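Local coordinates for GDSL-like Lipase (Parabacteroides distasonis, PDB 3P94), which is a serine hydrolase of the GDSL-like lipase family, probably cleaving ester bonds in substrates such as lysophospholipids, at residues G56-E61 with H89-I94; G83-A88 with F128-G133. All blocks are in the same frame, centred on the assembly; numbering follows the deposited sequence. Where two conformers were deposited one is given.

Contact 1 (G56-E61 with H89-I94)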
loop_
_atom_site.group_PDB
_atom_site.type_symbol
_atom_site.label_atom_id
_atom_site.label_comp_id
_atom_site.label_asym_id
_atom_site.label_seq_id
_atom_site.Cartn_x
_atom_site.Cartn_y
_atom_site.Cartn_z
ATOM N N GLY A 56 9.670 -2.172 4.164
ATOM C CA GLY A 56 10.614 -2.477 3.093
ATOM C C GLY A 56 10.151 -3.353 1.946
ATOM O O GLY A 56 10.914 -3.560 0.998
ATOM N N GLN A 57 8.914 -3.864 2.004
ATOM C CA GLN A 57 8.416 -4.773 0.974
ATOM C C GLN A 57 8.095 -4.077 -0.345
ATOM O O GLN A 57 7.652 -2.926 -0.365
ATOM C CB GLN A 57 7.180 -5.531 1.461
ATOM C CG GLN A 57 7.526 -6.602 2.489
ATOM C CD GLN A 57 6.648 -7.827 2.395
ATOM O OE1 GLN A 57 5.501 -7.772 1.946
ATOM N NE2 GLN A 57 7.189 -8.977 2.797
ATOM N N THR A 58 8.319 -4.802 -1.439
ATOM C CA THR A 58 7.995 -4.354 -2.788
ATOM C C THR A 58 6.723 -5.098 -3.215
ATOM O O THR A 58 6.250 -5.983 -2.487
ATOM C CB THR A 58 9.161 -4.570 -3.772
ATOM O OG1 THR A 58 9.228 -5.943 -4.180
ATOM C CG2 THR A 58 10.500 -4.060 -3.255
ATOM N N THR A 59 6.197 -4.776 -4.407
ATOM C CA THR A 59 4.988 -5.440 -4.938
ATOM C C THR A 59 5.233 -6.948 -5.155
ATOM O O THR A 59 4.269 -7.709 -5.133
ATOM C CB THR A 59 4.526 -4.766 -6.224
ATOM O OG1 THR A 59 5.560 -4.852 -7.196
ATOM C CG2 THR A 59 4.078 -3.306 -6.013
ATOM N N SER A 60 6.519 -7.376 -5.352
ATOM C CA SER A 60 6.857 -8.787 -5.564
ATOM C C SER A 60 6.574 -9.626 -4.302
ATOM O O SER A 60 5.874 -10.631 -4.409
ATOM C CB SER A 60 8.304 -8.944 -6.014
ATOM O OG SER A 60 8.448 -8.491 -7.349
ATOM N N GLU A 61 7.066 -9.203 -3.111
ATOM C CA GLU A 61 6.807 -9.936 -1.856
ATOM C C GLU A 61 5.329 -9.919 -1.548
ATOM O O GLU A 61 4.767 -10.912 -1.094
ATOM C CB GLU A 61 7.586 -9.362 -0.662
ATOM C CG GLU A 61 9.096 -9.512 -0.780
ATOM C CD GLU A 61 9.814 -8.266 -1.269
ATOM O OE1 GLU A 61 9.176 -7.416 -1.935
ATOM O OE2 GLU A 61 11.013 -8.123 -0.946
ATOM N N HIS A 89 14.167 0.135 -5.594
ATOM C CA HIS A 89 14.849 -1.125 -5.937
ATOM C C HIS A 89 15.212 -1.946 -4.685
ATOM O O HIS A 89 16.296 -2.541 -4.636
ATOM C CB HIS A 89 16.113 -0.895 -6.786
ATOM C CG HIS A 89 15.903 -0.310 -8.145
ATOM N ND1 HIS A 89 14.644 -0.181 -8.726
ATOM C CD2 HIS A 89 16.825 0.171 -8.994
ATOM C CE1 HIS A 89 14.855 0.389 -9.898
ATOM N NE2 HIS A 89 16.145 0.633 -10.089
ATOM N N ASN A 90 14.304 -2.005 -3.689
ATOM C CA ASN A 90 14.550 -2.775 -2.457
ATOM C C ASN A 90 14.755 -4.268 -2.742
ATOM O O ASN A 90 15.520 -4.919 -2.033
ATOM C CB ASN A 90 13.411 -2.599 -1.454
ATOM C CG ASN A 90 13.502 -1.337 -0.639
ATOM O OD1 ASN A 90 14.180 -0.379 -1.001
ATOM N ND2 ASN A 90 12.791 -1.304 0.467
ATOM N N ASN A 91 14.062 -4.805 -3.762
ATOM C CA ASN A 91 14.195 -6.209 -4.146
ATOM C C ASN A 91 14.969 -6.311 -5.475
ATOM O O ASN A 91 14.783 -7.254 -6.255
ATOM C CB ASN A 91 12.815 -6.904 -4.231
ATOM C CG ASN A 91 12.933 -8.409 -4.339
ATOM O OD1 ASN A 91 13.640 -9.050 -3.569
ATOM N ND2 ASN A 91 12.334 -8.991 -5.361
ATOM N N GLY A 92 15.858 -5.343 -5.699
ATOM C CA GLY A 92 16.668 -5.273 -6.907
ATOM C C GLY A 92 15.997 -4.457 -7.991
ATOM O O GLY A 92 14.900 -3.940 -7.782
ATOM N N VAL A 93 16.664 -4.341 -9.154
ATOM C CA VAL A 93 16.175 -3.584 -10.304
ATOM C C VAL A 93 14.870 -4.218 -10.828
ATOM O O VAL A 93 14.766 -5.450 -10.943
ATOM C CB VAL A 93 17.265 -3.460 -11.413
ATOM C CG1 VAL A 93 17.674 -4.816 -11.988
ATOM C CG2 VAL A 93 16.843 -2.484 -12.511
ATOM N N ILE A 94 13.885 -3.379 -11.117
ATOM C CA ILE A 94 12.595 -3.804 -11.661
ATOM C C ILE A 94 12.036 -2.668 -12.534
ATOM O O ILE A 94 12.040 -1.512 -12.109
ATOM C CB ILE A 94 11.584 -4.293 -10.573
ATOM C CG1 ILE A 94 10.287 -4.865 -11.224
ATOM C CG2 ILE A 94 11.310 -3.239 -9.467
ATOM C CD1 ILE A 94 9.328 -5.658 -10.289
HETATM O O HOH W 1 11.020 -7.761 -7.674
#
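Thr58 and Asn91 bring the backbones closest, their CA atoms 6.6 Å apart, where the loop running into helix 59-71 passes the type I turn His89-Gly92 that follows helix 84-87. A single direct hydrogen bond joins the segments: Asn90 ND2 donates to Gly56 O over 3.0 Å, almost straight (N-H...O 169°). The oxygen lies near the amide plane of Asn90, while the amide itself approaches the carbonyl from the side and tilted from its plane. Asn90 OD1 accepts from Arg131, so both ends of this amide are engaged and its rotation is fixed. Next along the seam, Thr58 turns its methyl to the loop, with CG2 3.7 Å from Asn90 CB. The Thr58 hydroxyl sits between the backbone N and the carbonyl carbon (chi1 78°), where Thr58 OG1 caps the helix by accepting from Ser60 N and donates to Glu61 OE1 at 2.7 Å. Thr58 N reaches the same OE1 at 2.8 Å from the opposite face of the carboxylate, completing a capping box. A valine in place of Thr58 would probably keep the methyl packing but leave Ser60 N and one face of Glu61 OE1 without this partner. Asn91 crosses Thr58 at about a right angle, its CB 3.7 Å from Thr58 OG1. Asn91 ND2 donates to a water at 2.9 Å, which also hydrogen-bonds Ser60 OG at 2.7 Å, and Asn91 OD1 accepts from Trp6. Ile94 CD1 lies loosely alongside Ser60 OG. The seam is therefore mainly polar: the capping box fixes the start of the helix from within, Asn90 ties the turn to the loop ahead of the helix through an already anchored amide, and Asn91, through the water, ties it to Ser60 in the first turn.

Contact 2 (G83-A88 with F128-G133); sequences GINDIA and FPWRPG
Ala88 sits over one face of the Phe128 ring, its CB 3.8 Å from the ring centroid and 18° off the normal, a CH-pi contact in which the methyl lies nearest CE2. The rim of the same ring is lined by isoleucines of helix 84-87: Ile84 CD1 is 3.6 Å from Phe128 CZ, the two side chains sliding past each other in opposite directions, while Ile87 CG2 comes in crosswise at 4.0 Å from that same CZ. In one of its two conformers, Trp130 places CZ2 4.0 Å from Ala88 CB, obliquely to the ring, carries Phe128 CB over its ring centre and abuts Asn85 OD1, whose amide is steeply inclined to the indole; Asn85 ND2 is bound by Gln57 O. Beyond the aromatics, Arg131 bends at chi2 and chi3 to bring NE to Ala88 O at 2.8 Å, nearly in line with the carbonyl though the N-H is off straight (146°), so the oxygen at the helix end gains a charged donor. The Gly-Ile-Asn-Asp sequence at 83-86 matches the GxND block of SGNH hydrolases, whose asparagine in relatives helps form the oxyanion hole, consistent with this short helix and the 128-133 loop bordering the active site.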
loop_
_atom_site.group_PDB
_atom_site.type_symbol
_atom_site.label_atom_id
_atom_site.label_comp_id
_atom_site.label_asym_id
_atom_site.label_seq_id
_atom_site.Cartn_x
_atom_site.Cartn_y
_atom_site.Cartn_z
ATOM N N GLY A 83 4.431 -0.020 -4.150
ATOM C CA GLY A 83 5.212 0.388 -5.310
ATOM C C GLY A 83 6.408 1.272 -5.030
ATOM O O GLY A 83 7.350 1.274 -5.830
ATOM N N ILE A 84 6.393 2.043 -3.916
ATOM C CA ILE A 84 7.507 2.949 -3.619
ATOM C C ILE A 84 8.825 2.181 -3.390
ATOM O O ILE A 84 9.873 2.648 -3.840
ATOM C CB ILE A 84 7.211 3.960 -2.466
ATOM C CG1 ILE A 84 8.201 5.141 -2.492
ATOM C CG2 ILE A 84 7.227 3.308 -1.076
ATOM C CD1 ILE A 84 8.188 6.011 -3.737
ATOM N N ASN A 85 8.782 1.012 -2.728
ATOM C CA ASN A 85 10.026 0.266 -2.480
ATOM C C ASN A 85 10.533 -0.406 -3.768
ATOM O O ASN A 85 11.730 -0.630 -3.889
ATOM C CB ASN A 85 9.874 -0.716 -1.338
ATOM C CG ASN A 85 9.661 0.003 -0.023
ATOM O OD1 ASN A 85 10.336 0.982 0.319
ATOM N ND2 ASN A 85 8.706 -0.448 0.732
ATOM N N ASP A 86 9.641 -0.639 -4.750
ATOM C CA ASP A 86 10.038 -1.132 -6.080
ATOM C C ASP A 86 10.813 -0.032 -6.813
ATOM O O ASP A 86 11.799 -0.319 -7.488
ATOM C CB ASP A 86 8.809 -1.506 -6.916
ATOM C CG ASP A 86 7.962 -2.624 -6.374
ATOM O OD1 ASP A 86 7.259 -2.398 -5.360
ATOM O OD2 ASP A 86 7.979 -3.726 -6.978
ATOM N N ILE A 87 10.355 1.233 -6.669
ATOM C CA ILE A 87 10.999 2.419 -7.272
ATOM C C ILE A 87 12.380 2.615 -6.602
ATOM O O ILE A 87 13.346 2.977 -7.277
ATOM C CB ILE A 87 10.067 3.681 -7.188
ATOM C CG1 ILE A 87 8.793 3.464 -8.054
ATOM C CG2 ILE A 87 10.801 4.976 -7.633
ATOM C CD1 ILE A 87 7.653 4.508 -7.894
ATOM N N ALA A 88 12.485 2.285 -5.307
ATOM C CA ALA A 88 13.755 2.367 -4.567
ATOM C C ALA A 88 14.666 1.135 -4.827
ATOM O O ALA A 88 15.805 1.107 -4.339
ATOM C CB ALA A 88 13.476 2.510 -3.082
ATOM N N PHE A 128 15.019 9.342 -1.734
ATOM C CA PHE A 128 15.110 8.286 -0.731
ATOM C C PHE A 128 16.387 8.498 0.065
ATOM O O PHE A 128 17.466 8.294 -0.485
ATOM C CB PHE A 128 15.100 6.892 -1.378
ATOM C CG PHE A 128 13.942 6.591 -2.278
ATOM C CD1 PHE A 128 12.649 6.633 -1.797
ATOM C CD2 PHE A 128 14.153 6.190 -3.589
ATOM C CE1 PHE A 128 11.584 6.332 -2.622
ATOM C CE2 PHE A 128 13.089 5.876 -4.414
ATOM C CZ PHE A 128 11.809 5.930 -3.920
ATOM N N PRO A 129 16.334 8.967 1.324
ATOM C CA PRO A 129 17.591 9.193 2.065
ATOM C C PRO A 129 18.466 7.929 2.165
ATOM O O PRO A 129 19.691 8.037 2.137
ATOM C CB PRO A 129 17.106 9.651 3.443
ATOM C CG PRO A 129 15.726 10.205 3.196
ATOM C CD PRO A 129 15.152 9.308 2.144
ATOM N N TRP A 130 17.807 6.745 2.235
ATOM C CA TRP A 130 18.414 5.411 2.339
ATOM C C TRP A 130 18.929 4.899 0.973
ATOM O O TRP A 130 19.745 3.974 0.941
ATOM C CB TRP A 130 17.430 4.396 2.976
ATOM C CG TRP A 130 16.332 3.877 2.086
ATOM C CD1 TRP A 130 16.365 2.754 1.311
ATOM C CD2 TRP A 130 15.010 4.421 1.945
ATOM N NE1 TRP A 130 15.165 2.592 0.657
ATOM C CE2 TRP A 130 14.312 3.598 1.034
ATOM C CE3 TRP A 130 14.354 5.541 2.486
ATOM C CZ2 TRP A 130 12.990 3.859 0.650
ATOM C CZ3 TRP A 130 13.043 5.792 2.115
ATOM C CH2 TRP A 130 12.373 4.957 1.210
ATOM N N ARG A 131 18.451 5.484 -0.152
ATOM C CA ARG A 131 18.869 5.119 -1.518
ATOM C C ARG A 131 18.989 6.425 -2.359
ATOM O O ARG A 131 18.111 6.720 -3.172
ATOM C CB ARG A 131 17.891 4.101 -2.135
ATOM C CG ARG A 131 18.458 3.345 -3.346
ATOM C CD ARG A 131 18.965 1.951 -3.002
ATOM N NE ARG A 131 17.888 1.094 -2.507
ATOM C CZ ARG A 131 18.048 0.114 -1.624
ATOM N NH1 ARG A 131 19.250 -0.157 -1.131
ATOM N NH2 ARG A 131 17.007 -0.599 -1.221
ATOM N N PRO A 132 20.021 7.263 -2.109
ATOM C CA PRO A 132 20.114 8.562 -2.810
ATOM C C PRO A 132 20.272 8.503 -4.335
ATOM O O PRO A 132 20.741 7.507 -4.886
ATOM C CB PRO A 132 21.354 9.208 -2.178
ATOM C CG PRO A 132 22.146 8.071 -1.642
ATOM C CD PRO A 132 21.129 7.102 -1.143
ATOM N N GLY A 133 19.887 9.602 -4.983
ATOM C CA GLY A 133 19.982 9.830 -6.426
ATOM C C GLY A 133 19.095 8.987 -7.314
ATOM O O GLY A 133 19.429 8.785 -8.481
#

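In the fold
Contact 2 is the more buried and aromatic of the two, closed by one arginine-to-carbonyl bond, whereas contact 1 lies partly at the surface and relies on asparagine amides and a water beside a capped helix start. Their centres are about 10 Å apart, and residues 83-88 of contact 2 run straight into 89-94 of contact 1, so a single connection after strand 75-81 serves both. It is flanked by the connection after strand 49-53 in contact 1 and by the loop after 116-120 in contact 2. Side chains of the two contacts also meet: Thr59 OG1 and Asp86 OD2 are probably hydrogen-bonded, linking connections that follow two strands of the parallel, flavodoxin-like sheet.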